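Local coordinates for protein Adenylate/guanylate cyclase/hydrolase, alpha/beta fold family (Ruegeria pomeroyi, PDB 3MR7) that probably converts ATP to cyclic AMP through the class III nucleotide cyclase catalytic domain, the part of a longer protein that this chain holds, at residues R6-L11 and L61-T66; A12-G17 and Q95-I100; K34-E39 and Q79-R84; G130-S135 and W168-D173. One frame throughout, in Å; residues are numbered along the deposited sequence.

Contact 1 of 4, residues R6-L11 and L61-T66; sequences RLCAIL and LARFDT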
loop_
_atom_site.group_PDB
_atom_site.type_symbol
_atom_site.label_atom_id
_atom_site.label_comp_id
_atom_site.label_asym_id
_atom_site.label_seq_id
_atom_site.Cartn_x
_atom_site.Cartn_y
_atom_site.Cartn_z
ATOM N N ARG A 6 3.485 -6.296 27.441
ATOM C CA ARG A 6 4.709 -5.540 27.555
ATOM C C ARG A 6 4.894 -4.430 26.494
ATOM O O ARG A 6 4.082 -4.251 25.581
ATOM C CB ARG A 6 5.930 -6.457 27.745
ATOM C CG ARG A 6 6.308 -7.371 26.601
ATOM C CD ARG A 6 7.559 -8.152 27.005
ATOM N NE ARG A 6 8.200 -8.881 25.908
ATOM C CZ ARG A 6 9.165 -8.383 25.135
ATOM N NH1 ARG A 6 9.594 -7.142 25.323
ATOM N NH2 ARG A 6 9.698 -9.121 24.167
ATOM N N LEU A 7 5.958 -3.665 26.675
ATOM C CA LEU A 7 6.363 -2.613 25.765
ATOM C C LEU A 7 7.230 -3.265 24.660
ATOM O O LEU A 7 8.220 -3.930 24.946
ATOM C CB LEU A 7 7.145 -1.602 26.600
ATOM C CG LEU A 7 7.462 -0.181 26.214
ATOM C CD1 LEU A 7 6.282 0.493 25.554
ATOM C CD2 LEU A 7 7.823 0.504 27.502
ATOM N N CYS A 8 6.855 -3.118 23.395
ATOM C CA CYS A 8 7.563 -3.873 22.362
ATOM C C CYS A 8 7.828 -3.080 21.121
ATOM O O CYS A 8 7.096 -2.167 20.789
ATOM C CB CYS A 8 6.784 -5.139 21.970
ATOM S SG CYS A 8 7.584 -6.677 22.451
ATOM N N ALA A 9 8.882 -3.459 20.423
ATOM C CA ALA A 9 9.177 -2.892 19.131
ATOM C C ALA A 9 8.594 -3.829 18.079
ATOM O O ALA A 9 9.045 -4.950 17.917
ATOM C CB ALA A 9 10.668 -2.768 18.959
ATOM N N ILE A 10 7.576 -3.370 17.380
ATOM C CA ILE A 10 6.964 -4.147 16.326
ATOM C C ILE A 10 7.458 -3.654 14.968
ATOM O O ILE A 10 7.597 -2.449 14.745
ATOM C CB ILE A 10 5.444 -4.023 16.375
ATOM C CG1 ILE A 10 4.928 -4.597 17.673
ATOM C CG2 ILE A 10 4.805 -4.762 15.237
ATOM C CD1 ILE A 10 5.012 -3.660 18.776
ATOM N N LEU A 11 7.703 -4.611 14.075
ATOM C CA LEU A 11 8.177 -4.382 12.724
ATOM C C LEU A 11 7.252 -5.124 11.756
ATOM O O LEU A 11 7.074 -6.323 11.884
ATOM C CB LEU A 11 9.629 -4.857 12.610
ATOM C CG LEU A 11 10.298 -5.352 11.319
ATOM C CD1 LEU A 11 9.489 -5.185 10.031
ATOM C CD2 LEU A 11 11.662 -4.723 11.180
ATOM N N LEU A 61 5.195 -9.957 10.484
ATOM C CA LEU A 61 5.177 -9.171 11.702
ATOM C C LEU A 61 6.236 -9.722 12.618
ATOM O O LEU A 61 6.236 -10.908 12.903
ATOM C CB LEU A 61 3.821 -9.346 12.348
ATOM C CG LEU A 61 3.284 -8.309 13.301
ATOM C CD1 LEU A 61 3.302 -6.996 12.635
ATOM C CD2 LEU A 61 1.864 -8.705 13.591
ATOM N N ALA A 62 7.159 -8.896 13.077
ATOM C CA ALA A 62 8.199 -9.420 13.956
ATOM C C ALA A 62 8.359 -8.489 15.118
ATOM O O ALA A 62 7.936 -7.349 15.055
ATOM C CB ALA A 62 9.517 -9.587 13.225
ATOM N N ARG A 63 8.977 -8.963 16.186
ATOM C CA ARG A 63 9.129 -8.109 17.344
ATOM C C ARG A 63 10.498 -8.220 17.947
ATOM O O ARG A 63 11.151 -9.248 17.853
ATOM C CB ARG A 63 8.072 -8.423 18.390
ATOM C CG ARG A 63 8.316 -9.703 19.144
ATOM C CD ARG A 63 7.055 -10.120 19.849
ATOM N NE ARG A 63 7.158 -11.492 20.297
ATOM C CZ ARG A 63 7.711 -11.856 21.447
ATOM N NH1 ARG A 63 8.212 -10.946 22.272
ATOM N NH2 ARG A 63 7.756 -13.135 21.770
ATOM N N PHE A 64 10.896 -7.139 18.593
ATOM C CA PHE A 64 12.246 -6.944 19.085
ATOM C C PHE A 64 12.232 -6.375 20.521
ATOM O O PHE A 64 11.251 -5.780 20.978
ATOM C CB PHE A 64 13.002 -5.967 18.171
ATOM C CG PHE A 64 13.198 -6.454 16.766
ATOM C CD1 PHE A 64 14.420 -6.992 16.367
ATOM C CD2 PHE A 64 12.178 -6.346 15.828
ATOM C CE1 PHE A 64 14.613 -7.442 15.057
ATOM C CE2 PHE A 64 12.360 -6.787 14.516
ATOM C CZ PHE A 64 13.584 -7.341 14.130
ATOM N N ASP A 65 13.340 -6.547 21.227
ATOM C CA ASP A 65 13.412 -6.103 22.601
ATOM C C ASP A 65 13.825 -4.663 22.702
ATOM O O ASP A 65 13.433 -3.978 23.643
ATOM C CB ASP A 65 14.372 -6.974 23.383
ATOM C CG ASP A 65 13.753 -8.288 23.760
ATOM O OD1 ASP A 65 12.510 -8.323 23.981
ATOM O OD2 ASP A 65 14.510 -9.284 23.819
ATOM N N THR A 66 14.621 -4.203 21.743
ATOM C CA THR A 66 14.958 -2.790 21.699
ATOM C C THR A 66 14.414 -2.149 20.450
ATOM O O THR A 66 14.255 -2.817 19.445
ATOM C CB THR A 66 16.479 -2.536 21.808
ATOM O OG1 THR A 66 17.209 -3.374 20.887
ATOM C CG2 THR A 66 16.916 -2.823 23.216
#

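Contact 2 of 4, residues A12-G17 and Q95-I100; sequences AADMAG and QYRIGI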
loop_
_atom_site.group_PDB
_atom_site.type_symbol
_atom_site.label_atom_id
_atom_site.label_comp_id
_atom_site.label_asym_id
_atom_site.label_seq_id
_atom_site.Cartn_x
_atom_site.Cartn_y
_atom_site.Cartn_z
ATOM N N ALA A 12 6.636 -4.396 10.822
ATOM C CA ALA A 12 5.829 -5.004 9.766
ATOM C C ALA A 12 6.511 -4.805 8.420
ATOM O O ALA A 12 7.070 -3.742 8.153
ATOM C CB ALA A 12 4.403 -4.409 9.741
ATOM N N ALA A 13 6.436 -5.821 7.568
ATOM C CA ALA A 13 7.001 -5.777 6.214
ATOM C C ALA A 13 6.158 -6.506 5.165
ATOM O O ALA A 13 5.553 -7.528 5.456
ATOM C CB ALA A 13 8.434 -6.326 6.219
ATOM N N ASP A 14 6.147 -5.982 3.945
ATOM C CA ASP A 14 5.424 -6.584 2.819
ATOM C C ASP A 14 6.249 -6.347 1.564
ATOM O O ASP A 14 7.211 -5.596 1.576
ATOM C CB ASP A 14 4.061 -5.916 2.648
ATOM C CG ASP A 14 3.010 -6.810 1.959
ATOM O OD1 ASP A 14 3.323 -7.871 1.332
ATOM O OD2 ASP A 14 1.826 -6.398 2.052
HETATM N N MSE A 15 5.879 -6.996 0.476
HETATM C CA MSE A 15 6.604 -6.838 -0.757
HETATM C C MSE A 15 5.849 -5.870 -1.629
HETATM O O MSE A 15 4.632 -5.993 -1.789
HETATM C CB MSE A 15 6.696 -8.154 -1.500
HETATM C CG MSE A 15 7.632 -8.046 -2.698
HETATM SE SE MSE A 15 7.530 -9.551 -3.939
HETATM C CE MSE A 15 8.854 -8.992 -5.233
ATOM N N ALA A 16 6.560 -4.909 -2.199
ATOM C CA ALA A 16 5.920 -3.932 -3.065
ATOM C C ALA A 16 5.753 -4.548 -4.431
ATOM O O ALA A 16 6.438 -5.521 -4.763
ATOM C CB ALA A 16 6.782 -2.709 -3.181
ATOM N N GLY A 17 4.856 -3.988 -5.227
ATOM C CA GLY A 17 4.956 -4.149 -6.667
ATOM C C GLY A 17 4.337 -5.411 -7.214
ATOM O O GLY A 17 3.700 -6.175 -6.496
ATOM N N GLN A 95 11.160 -4.969 -4.127
ATOM C CA GLN A 95 11.422 -4.110 -2.986
ATOM C C GLN A 95 10.456 -4.371 -1.872
ATOM O O GLN A 95 9.258 -4.554 -2.109
ATOM C CB GLN A 95 11.305 -2.649 -3.356
ATOM C CG GLN A 95 12.282 -2.168 -4.364
ATOM C CD GLN A 95 11.956 -0.737 -4.802
ATOM O OE1 GLN A 95 10.915 -0.479 -5.422
ATOM N NE2 GLN A 95 12.822 0.195 -4.452
ATOM N N TYR A 96 10.966 -4.354 -0.653
ATOM C CA TYR A 96 10.084 -4.452 0.493
ATOM C C TYR A 96 9.624 -3.066 1.004
ATOM O O TYR A 96 10.239 -2.050 0.684
ATOM C CB TYR A 96 10.771 -5.263 1.567
ATOM C CG TYR A 96 11.004 -6.698 1.150
ATOM C CD1 TYR A 96 9.955 -7.605 1.095
ATOM C CD2 TYR A 96 12.269 -7.145 0.819
ATOM C CE1 TYR A 96 10.170 -8.915 0.719
ATOM C CE2 TYR A 96 12.495 -8.425 0.444
ATOM C CZ TYR A 96 11.455 -9.322 0.394
ATOM O OH TYR A 96 11.713 -10.627 0.003
ATOM N N ARG A 97 8.510 -3.026 1.737
ATOM C CA ARG A 97 8.105 -1.835 2.513
ATOM C C ARG A 97 8.240 -2.219 3.978
ATOM O O ARG A 97 8.014 -3.374 4.328
ATOM C CB ARG A 97 6.649 -1.436 2.217
ATOM C CG ARG A 97 6.423 -0.775 0.862
ATOM C CD ARG A 97 5.059 -0.201 0.826
ATOM N NE ARG A 97 4.129 -1.243 1.197
ATOM C CZ ARG A 97 3.459 -1.967 0.316
ATOM N NH1 ARG A 97 3.600 -1.705 -0.972
ATOM N NH2 ARG A 97 2.656 -2.946 0.717
ATOM N N ILE A 98 8.623 -1.289 4.845
ATOM C CA ILE A 98 8.747 -1.648 6.257
ATOM C C ILE A 98 8.254 -0.565 7.160
ATOM O O ILE A 98 8.547 0.593 6.946
ATOM C CB ILE A 98 10.182 -1.992 6.649
ATOM C CG1 ILE A 98 10.661 -3.217 5.864
ATOM C CG2 ILE A 98 10.271 -2.245 8.147
ATOM C CD1 ILE A 98 12.144 -3.443 5.907
ATOM N N GLY A 99 7.464 -0.963 8.147
ATOM C CA GLY A 99 7.003 -0.083 9.209
ATOM C C GLY A 99 7.450 -0.588 10.575
ATOM O O GLY A 99 7.597 -1.777 10.821
ATOM N N ILE A 100 7.695 0.330 11.481
ATOM C CA ILE A 100 8.153 -0.035 12.808
ATOM C C ILE A 100 7.455 0.879 13.780
ATOM O O ILE A 100 7.358 2.052 13.518
ATOM C CB ILE A 100 9.652 0.183 12.942
ATOM C CG1 ILE A 100 10.381 -0.693 11.937
ATOM C CG2 ILE A 100 10.096 -0.147 14.348
ATOM C CD1 ILE A 100 11.842 -0.545 11.984
#

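Contact 3 of 4, residues K34-E39 and Q79-R84; sequences KLYRRE and QAMQQR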
loop_
_atom_site.group_PDB
_atom_site.type_symbol
_atom_site.label_atom_id
_atom_site.label_comp_id
_atom_site.label_asym_id
_atom_site.label_seq_id
_atom_site.Cartn_x
_atom_site.Cartn_y
_atom_site.Cartn_z
ATOM N N LYS A 34 11.428 -15.499 -2.224
ATOM C CA LYS A 34 11.588 -16.631 -1.334
ATOM C C LYS A 34 13.051 -16.742 -0.880
ATOM O O LYS A 34 13.332 -16.986 0.295
ATOM C CB LYS A 34 11.131 -17.916 -2.009
ATOM C CG LYS A 34 9.649 -18.182 -1.950
ATOM C CD LYS A 34 9.349 -19.359 -2.870
ATOM C CE LYS A 34 8.122 -20.139 -2.432
ATOM N NZ LYS A 34 8.452 -21.603 -2.315
ATOM N N LEU A 35 13.972 -16.542 -1.816
ATOM C CA LEU A 35 15.406 -16.531 -1.518
ATOM C C LEU A 35 15.825 -15.457 -0.532
ATOM O O LEU A 35 16.538 -15.737 0.414
ATOM C CB LEU A 35 16.234 -16.308 -2.773
ATOM C CG LEU A 35 17.698 -16.320 -2.377
ATOM C CD1 LEU A 35 17.997 -17.653 -1.708
ATOM C CD2 LEU A 35 18.573 -16.100 -3.562
ATOM N N TYR A 36 15.415 -14.219 -0.786
ATOM C CA TYR A 36 15.773 -13.088 0.079
ATOM C C TYR A 36 15.233 -13.283 1.487
ATOM O O TYR A 36 15.946 -13.071 2.475
ATOM C CB TYR A 36 15.271 -11.753 -0.492
ATOM C CG TYR A 36 15.984 -11.271 -1.736
ATOM C CD1 TYR A 36 17.336 -11.524 -1.949
ATOM C CD2 TYR A 36 15.302 -10.554 -2.698
ATOM C CE1 TYR A 36 17.981 -11.056 -3.082
ATOM C CE2 TYR A 36 15.930 -10.096 -3.833
ATOM C CZ TYR A 36 17.261 -10.331 -4.020
ATOM O OH TYR A 36 17.851 -9.842 -5.168
ATOM N N ARG A 37 13.974 -13.694 1.582
ATOM C CA ARG A 37 13.410 -14.020 2.882
ATOM C C ARG A 37 14.336 -14.969 3.634
ATOM O O ARG A 37 14.515 -14.845 4.833
ATOM C CB ARG A 37 12.029 -14.658 2.734
ATOM C CG ARG A 37 11.567 -15.373 3.978
ATOM C CD ARG A 37 11.066 -14.417 5.037
ATOM N NE ARG A 37 9.655 -14.643 5.292
ATOM C CZ ARG A 37 9.179 -15.267 6.358
ATOM N NH1 ARG A 37 10.006 -15.704 7.292
ATOM N NH2 ARG A 37 7.875 -15.439 6.492
ATOM N N ARG A 38 14.935 -15.913 2.921
ATOM C CA ARG A 38 15.686 -16.945 3.598
ATOM C C ARG A 38 17.104 -16.534 3.879
ATOM O O ARG A 38 17.652 -16.844 4.940
ATOM C CB ARG A 38 15.667 -18.240 2.805
ATOM C CG ARG A 38 14.564 -19.141 3.216
ATOM C CD ARG A 38 14.194 -20.100 2.096
ATOM N NE ARG A 38 12.789 -19.904 1.796
ATOM C CZ ARG A 38 11.833 -20.632 2.338
ATOM N NH1 ARG A 38 12.158 -21.614 3.167
ATOM N NH2 ARG A 38 10.570 -20.390 2.041
ATOM N N GLU A 39 17.688 -15.824 2.927
ATOM C CA GLU A 39 19.091 -15.474 2.992
ATOM C C GLU A 39 19.364 -14.090 3.577
ATOM O O GLU A 39 20.465 -13.829 4.015
ATOM C CB GLU A 39 19.731 -15.596 1.619
ATOM C CG GLU A 39 20.116 -14.281 1.005
ATOM C CD GLU A 39 21.164 -14.431 -0.090
ATOM O OE1 GLU A 39 20.788 -14.351 -1.284
ATOM O OE2 GLU A 39 22.361 -14.617 0.244
ATOM N N GLN A 79 19.122 -1.778 2.952
ATOM C CA GLN A 79 20.396 -1.491 2.293
ATOM C C GLN A 79 20.975 -2.651 1.468
ATOM O O GLN A 79 21.660 -2.424 0.457
ATOM C CB GLN A 79 21.426 -1.019 3.302
ATOM C CG GLN A 79 21.114 0.335 3.915
ATOM C CD GLN A 79 21.863 0.531 5.208
ATOM O OE1 GLN A 79 22.580 -0.365 5.663
ATOM N NE2 GLN A 79 21.706 1.694 5.811
ATOM N N ALA A 80 20.715 -3.887 1.888
ATOM C CA ALA A 80 21.232 -5.013 1.142
ATOM C C ALA A 80 20.366 -5.184 -0.109
ATOM O O ALA A 80 20.841 -5.577 -1.180
ATOM C CB ALA A 80 21.215 -6.261 1.984
HETATM N N MSE A 81 19.089 -4.871 0.033
HETATM C CA MSE A 81 18.172 -5.062 -1.069
HETATM C C MSE A 81 18.477 -4.066 -2.149
HETATM O O MSE A 81 18.281 -4.367 -3.325
HETATM C CB MSE A 81 16.718 -4.941 -0.626
HETATM C CG MSE A 81 16.271 -6.131 0.192
HETATM SE SE MSE A 81 16.059 -7.726 -0.936
HETATM C CE MSE A 81 14.379 -7.224 -1.808
ATOM N N GLN A 82 18.965 -2.885 -1.760
ATOM C CA GLN A 82 19.378 -1.917 -2.768
ATOM C C GLN A 82 20.529 -2.486 -3.598
ATOM O O GLN A 82 20.537 -2.352 -4.812
ATOM C CB GLN A 82 19.746 -0.546 -2.168
ATOM C CG GLN A 82 20.659 0.293 -3.075
ATOM C CD GLN A 82 20.697 1.767 -2.683
ATOM O OE1 GLN A 82 20.555 2.115 -1.511
ATOM N NE2 GLN A 82 20.902 2.641 -3.666
ATOM N N GLN A 83 21.489 -3.124 -2.936
ATOM C CA GLN A 83 22.626 -3.709 -3.631
ATOM C C GLN A 83 22.197 -4.910 -4.451
ATOM O O GLN A 83 22.564 -5.032 -5.615
ATOM C CB GLN A 83 23.694 -4.153 -2.643
ATOM C CG GLN A 83 24.293 -3.044 -1.821
ATOM C CD GLN A 83 25.459 -3.535 -0.984
ATOM O OE1 GLN A 83 26.265 -2.740 -0.486
ATOM N NE2 GLN A 83 25.565 -4.859 -0.836
ATOM N N ARG A 84 21.419 -5.797 -3.842
ATOM C CA ARG A 84 21.070 -7.065 -4.473
ATOM C C ARG A 84 20.266 -6.913 -5.775
ATOM O O ARG A 84 20.293 -7.786 -6.654
ATOM C CB ARG A 84 20.299 -7.951 -3.494
ATOM C CG ARG A 84 21.018 -8.271 -2.191
ATOM C CD ARG A 84 22.166 -9.207 -2.411
ATOM N NE ARG A 84 21.790 -10.421 -3.147
ATOM C CZ ARG A 84 21.590 -11.613 -2.582
ATOM N NH1 ARG A 84 21.714 -11.732 -1.265
ATOM N NH2 ARG A 84 21.266 -12.677 -3.326
#

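Contact 4 of 4, residues G130-S135 and W168-D173; sequences GAICVS and WQWVPD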
loop_
_atom_site.group_PDB
_atom_site.type_symbol
_atom_site.label_atom_id
_atom_site.label_comp_id
_atom_site.label_asym_id
_atom_site.label_seq_id
_atom_site.Cartn_x
_atom_site.Cartn_y
_atom_site.Cartn_z
ATOM N N GLY A 130 11.051 0.089 -0.653
ATOM C CA GLY A 130 12.467 0.111 -0.366
ATOM C C GLY A 130 12.863 0.957 0.823
ATOM O O GLY A 130 14.023 1.002 1.151
ATOM N N ALA A 131 11.893 1.602 1.461
ATOM C CA ALA A 131 12.139 2.539 2.523
ATOM C C ALA A 131 11.698 1.941 3.835
ATOM O O ALA A 131 11.319 0.799 3.881
ATOM C CB ALA A 131 11.374 3.839 2.251
ATOM N N ILE A 132 11.754 2.731 4.895
ATOM C CA ILE A 132 11.332 2.319 6.209
ATOM C C ILE A 132 10.564 3.477 6.840
ATOM O O ILE A 132 11.080 4.579 6.900
ATOM C CB ILE A 132 12.523 2.101 7.123
ATOM C CG1 ILE A 132 13.525 1.140 6.518
ATOM C CG2 ILE A 132 12.052 1.588 8.451
ATOM C CD1 ILE A 132 14.701 0.887 7.429
ATOM N N CYS A 133 9.340 3.241 7.310
ATOM C CA CYS A 133 8.582 4.269 8.029
ATOM C C CYS A 133 8.485 3.909 9.497
ATOM O O CYS A 133 8.155 2.781 9.834
ATOM C CB CYS A 133 7.183 4.430 7.448
ATOM S SG CYS A 133 7.134 5.437 5.982
ATOM N N VAL A 134 8.792 4.855 10.369
ATOM C CA VAL A 134 8.735 4.594 11.810
ATOM C C VAL A 134 7.850 5.624 12.476
ATOM O O VAL A 134 7.753 6.768 12.029
ATOM C CB VAL A 134 10.119 4.650 12.435
ATOM C CG1 VAL A 134 11.117 4.026 11.464
ATOM C CG2 VAL A 134 10.513 6.108 12.750
ATOM N N SER A 135 7.166 5.233 13.530
ATOM C CA SER A 135 6.329 6.204 14.193
ATOM C C SER A 135 7.266 7.195 14.877
ATOM O O SER A 135 8.476 6.949 14.993
ATOM C CB SER A 135 5.443 5.534 15.224
ATOM O OG SER A 135 6.245 5.066 16.299
ATOM N N TRP A 168 7.827 9.232 10.381
ATOM C CA TRP A 168 9.130 9.606 9.856
ATOM C C TRP A 168 9.561 8.531 8.892
ATOM O O TRP A 168 9.299 7.337 9.106
ATOM C CB TRP A 168 10.134 9.683 10.990
ATOM C CG TRP A 168 9.803 10.746 11.962
ATOM C CD1 TRP A 168 8.859 10.697 12.945
ATOM C CD2 TRP A 168 10.410 12.028 12.047
ATOM N NE1 TRP A 168 8.839 11.872 13.637
ATOM C CE2 TRP A 168 9.781 12.712 13.107
ATOM C CE3 TRP A 168 11.443 12.666 11.338
ATOM C CZ2 TRP A 168 10.137 14.016 13.471
ATOM C CZ3 TRP A 168 11.798 13.948 11.699
ATOM C CH2 TRP A 168 11.144 14.620 12.751
ATOM N N GLN A 169 10.238 8.950 7.836
ATOM C CA GLN A 169 10.640 8.029 6.789
ATOM C C GLN A 169 12.084 8.163 6.367
ATOM O O GLN A 169 12.642 9.251 6.274
ATOM C CB GLN A 169 9.756 8.204 5.553
ATOM C CG GLN A 169 10.034 7.197 4.450
ATOM C CD GLN A 169 9.128 7.394 3.271
ATOM O OE1 GLN A 169 9.249 8.385 2.553
ATOM N NE2 GLN A 169 8.198 6.462 3.064
ATOM N N TRP A 170 12.678 7.027 6.071
ATOM C CA TRP A 170 13.999 6.989 5.520
ATOM C C TRP A 170 13.930 6.279 4.190
ATOM O O TRP A 170 13.278 5.242 4.054
ATOM C CB TRP A 170 14.899 6.219 6.461
ATOM C CG TRP A 170 16.200 5.869 5.861
ATOM C CD1 TRP A 170 17.355 6.600 5.897
ATOM C CD2 TRP A 170 16.499 4.683 5.141
ATOM N NE1 TRP A 170 18.353 5.939 5.233
ATOM C CE2 TRP A 170 17.854 4.757 4.762
ATOM C CE3 TRP A 170 15.758 3.553 4.794
ATOM C CZ2 TRP A 170 18.471 3.759 4.051
ATOM C CZ3 TRP A 170 16.358 2.584 4.091
ATOM C CH2 TRP A 170 17.707 2.682 3.720
ATOM N N VAL A 171 14.574 6.856 3.193
ATOM C CA VAL A 171 14.719 6.186 1.920
ATOM C C VAL A 171 16.180 6.033 1.661
ATOM O O VAL A 171 16.985 6.812 2.135
ATOM C CB VAL A 171 14.105 6.967 0.746
ATOM C CG1 VAL A 171 12.707 7.416 1.087
ATOM C CG2 VAL A 171 14.980 8.148 0.376
ATOM N N PRO A 172 16.533 5.001 0.913
ATOM C CA PRO A 172 17.942 4.799 0.586
ATOM C C PRO A 172 18.473 5.949 -0.237
ATOM O O PRO A 172 17.687 6.699 -0.843
ATOM C CB PRO A 172 17.942 3.508 -0.221
ATOM C CG PRO A 172 16.497 3.195 -0.470
ATOM C CD PRO A 172 15.690 3.857 0.551
ATOM N N ASP A 173 19.795 6.074 -0.239
ATOM C CA ASP A 173 20.490 7.171 -0.882
ATOM C C ASP A 173 19.905 7.518 -2.250
ATOM O O ASP A 173 20.074 8.637 -2.726
ATOM C CB ASP A 173 21.987 6.852 -0.986
ATOM C CG ASP A 173 22.722 6.977 0.364
ATOM O OD1 ASP A 173 23.588 7.871 0.500
ATOM O OD2 ASP A 173 22.442 6.183 1.287
#

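Contact 1 of 4, residues R6-L11 and L61-T66
The central sheet of the nucleotide cyclase domain is built here by strand 4-15 pairing with strand 59-64, which sets Ala9 beside Phe64 and Leu11 beside Ala62. The segment axes run at 151°, hence antiparallel, and approach to 4.7 Å. Leu11 and Ala62 form a full hydrogen-bonded pair: Leu11 N gives to Ala62 O at 2.9 Å, and Ala62 N returns to Leu11 O. Around Ala9 the ladder is uneven, since Phe64 N reaches Ala9 O at 2.9 Å while the bond from Ala9 N to Phe64 O is weak at 3.4 Å. Between these pairs, Ile10 faces Arg63 without hydrogen bonds.

On the Ala9 and Leu11 face, the edge of the Phe64 ring meets Leu11, with CE2 lying 3.8 Å from Leu11 CB. On the other face Ile10 and Leu61 lie side by side, Ile10 CG2 being 3.7 Å from Leu61 CD1. Past the end of the ladder, Arg6 sends NH2 to Asp65 OD1 in a salt bridge of 2.9 Å. The carboxylate oxygen lies 32° out of the guanidinium plane, and the chain that carries the group there is extended from CG to NE.

Helix 67-84 packs Ala69, Ala70 and Cys73 against Phe64, helix 115-126 touches Ile10 and Leu61 from the other face, and strand 96-107 bonds to the far edge of 6-11.

Contact 2 of 4, residues A12-G17 and Q95-I100
Backbone hydrogen bonds tie Ala12 to Gly99, Asp14 to Arg97 and Ala16 to Gln95, with the segment axes antiparallel at 164°. Ala12 N to Gly99 O and Gly99 N to Ala12 O both measure 2.8 Å. Asp14 N reaches Arg97 O at a longer 3.2 Å, and Arg97 N returns to Asp14 O. The last rung, Ala16 N to Gln95 O at 2.7 Å, is almost straight. CA-H...O contacts, such as Ala13 CA to Arg97 O, run between the rungs.

Apolar packing lies on the face of Ala13, Met15, Tyr96 and Ile98. Ala13 CB meets Ile98 CG1 at 3.8 Å, and the CB of Met15, a selenomethionine, stands 4.2 Å from Tyr96 CE1. Helices 27-47 and 67-84 and Leu21 of the second subunit also pack on Tyr96.

The charged pair Asp14 and Arg97 lies on the other face, side by side with planes 78° apart, and OD2 to NH2 is a long salt bridge of 3.8 Å. A bend at chi3 (-53°) swings the Arg97 guanidinium across toward Asp14 and Ala16, while its NE pairs with Glu124. Asp14 OD1 accepts Met15 N at 2.8 Å and also Ser19 OG of the second subunit. With an alanine in place of Asp14, the Met15 amide and that serine would probably lose their shared acceptor, and Arg97 its second, weaker charge contact.

The chemistry therefore splits by face: one is largely apolar, while on the other Asp14 couples the strand pair to the subunit interface, where class III cyclases generally form their active sites.

Contact 3 of 4, residues K34-E39 and Q79-R84
Arg84 meets Tyr36 first through its CB, which lies 3.5 Å from Tyr36 OH. Beyond CB the chain folds back twice, at chi2 and chi3, and this double bend brings the rest of the side chain along the rim of the tyrosine. NE comes to 3.9 Å from Tyr36 CE1, and CZ to 3.7 Å from the same carbon. The two flat groups stand perpendicular, 89° apart: Tyr36 CE1 sits over one face of the guanidinium, while the guanidinium lies at the edge of the ring, so the charge does not lie over the ring face.

At the tip, NH2 makes a salt bridge to Glu39 OE1 at 2.7 Å. The oxygen lies in the guanidinium plane, but the nitrogen approaches from above the carboxylate plane; the two planes are nearly perpendicular (86°), so the pair is not a coplanar fork. Glu39 comes from the opposite direction on an extended chain.

One face of the Tyr36 ring takes a different partner, Met81, a selenomethionine whose SE, offset toward the rim, lies 3.7 Å from the ring centroid and 22° off its normal, a Met-aromatic contact. Tyr36 OH is hydrogen-bonded to Glu85.

With segment axes 12.3 Å apart, helices 27-47 and 67-84 meet here through long side chains. Leu40 of helix 27-47 also packs on Met81 and Arg84, and Tyr96 of strand 96-107 lies against both Tyr36 and Met81.

Contact 4 of 4, residues G130-S135 and W168-D173
Strands 132-135 and 168-170 run antiparallel at 155° with axes 4.8 Å apart, joined by two hydrogen-bonded pairs, Ile132 with Trp170 and Val134 with Trp168. Trp170 N to Ile132 O measures 3.0 Å and Val134 N to Trp168 O 2.8 Å, and each pair is closed by the reciprocal bond.

The two tryptophans project on the same face as Ile132 and Val134. With CG of Trp170 anti to its amide nitrogen (chi1 168°), the six-membered part of the indole is brought against Ile132 at a slant, Ile132 CG1 being 3.7 Å from Trp170 CE3. Trp168 touches its partner nearer the backbone, CB lying 4.0 Å from Val134 CG2, while its NE1 bonds to Asp136 and its ring stacks with His139.

This pair extends the mixed sheet of the cyclase domain: strand 132-135 runs parallel to strand 96-107 on one edge and antiparallel to strand 161-170 on the other, and Ala74 and Leu75 of helix 67-84 pack against Ile132.

On the opposite face Cys133 and Gln169 form the non-hydrogen-bonded pair. The aliphatic part of Gln169 runs beside the thiol, CG lying 3.7 Å from Cys133 SG. A glycine at Gln169 has no methylenes to lay against the sulfur, and a gap beside Cys133 would probably open.

Beyond the ladder, Pro172 CD rests 3.4 Å from Gly130 O, and Ala131 CB meets Val171 CG1 at 4.0 Å. At the far end Ser135, bonded through OG to Asn101, sits at the N-cap of helix 136-142.

How the contacts relate
Contacts 1, 2 and 4 are strand pairings of one sheet. Contacts 1 and 2 share strand 4-15, their centres about 16 Å apart, and Leu11 CD1 meets Ile98 CG2 at 3.6 Å. Contacts 2 and 4, about 10 Å between centres, join through a probable hydrogen bond from Cys133 N to Ile98 O of 2.8 Å. Contact 3, between helices 27-47 and 67-84, lies nested within the chain loop that contact 2 closes; Tyr96 links them. Gln79 and Gln82 carry it on to Trp170 and Pro172 of contact 4. Contacts 2 and 3 touch the second subunit, whereas 1 and 4 do not. Class III cyclases generally form active sites between two such domains; none is located here.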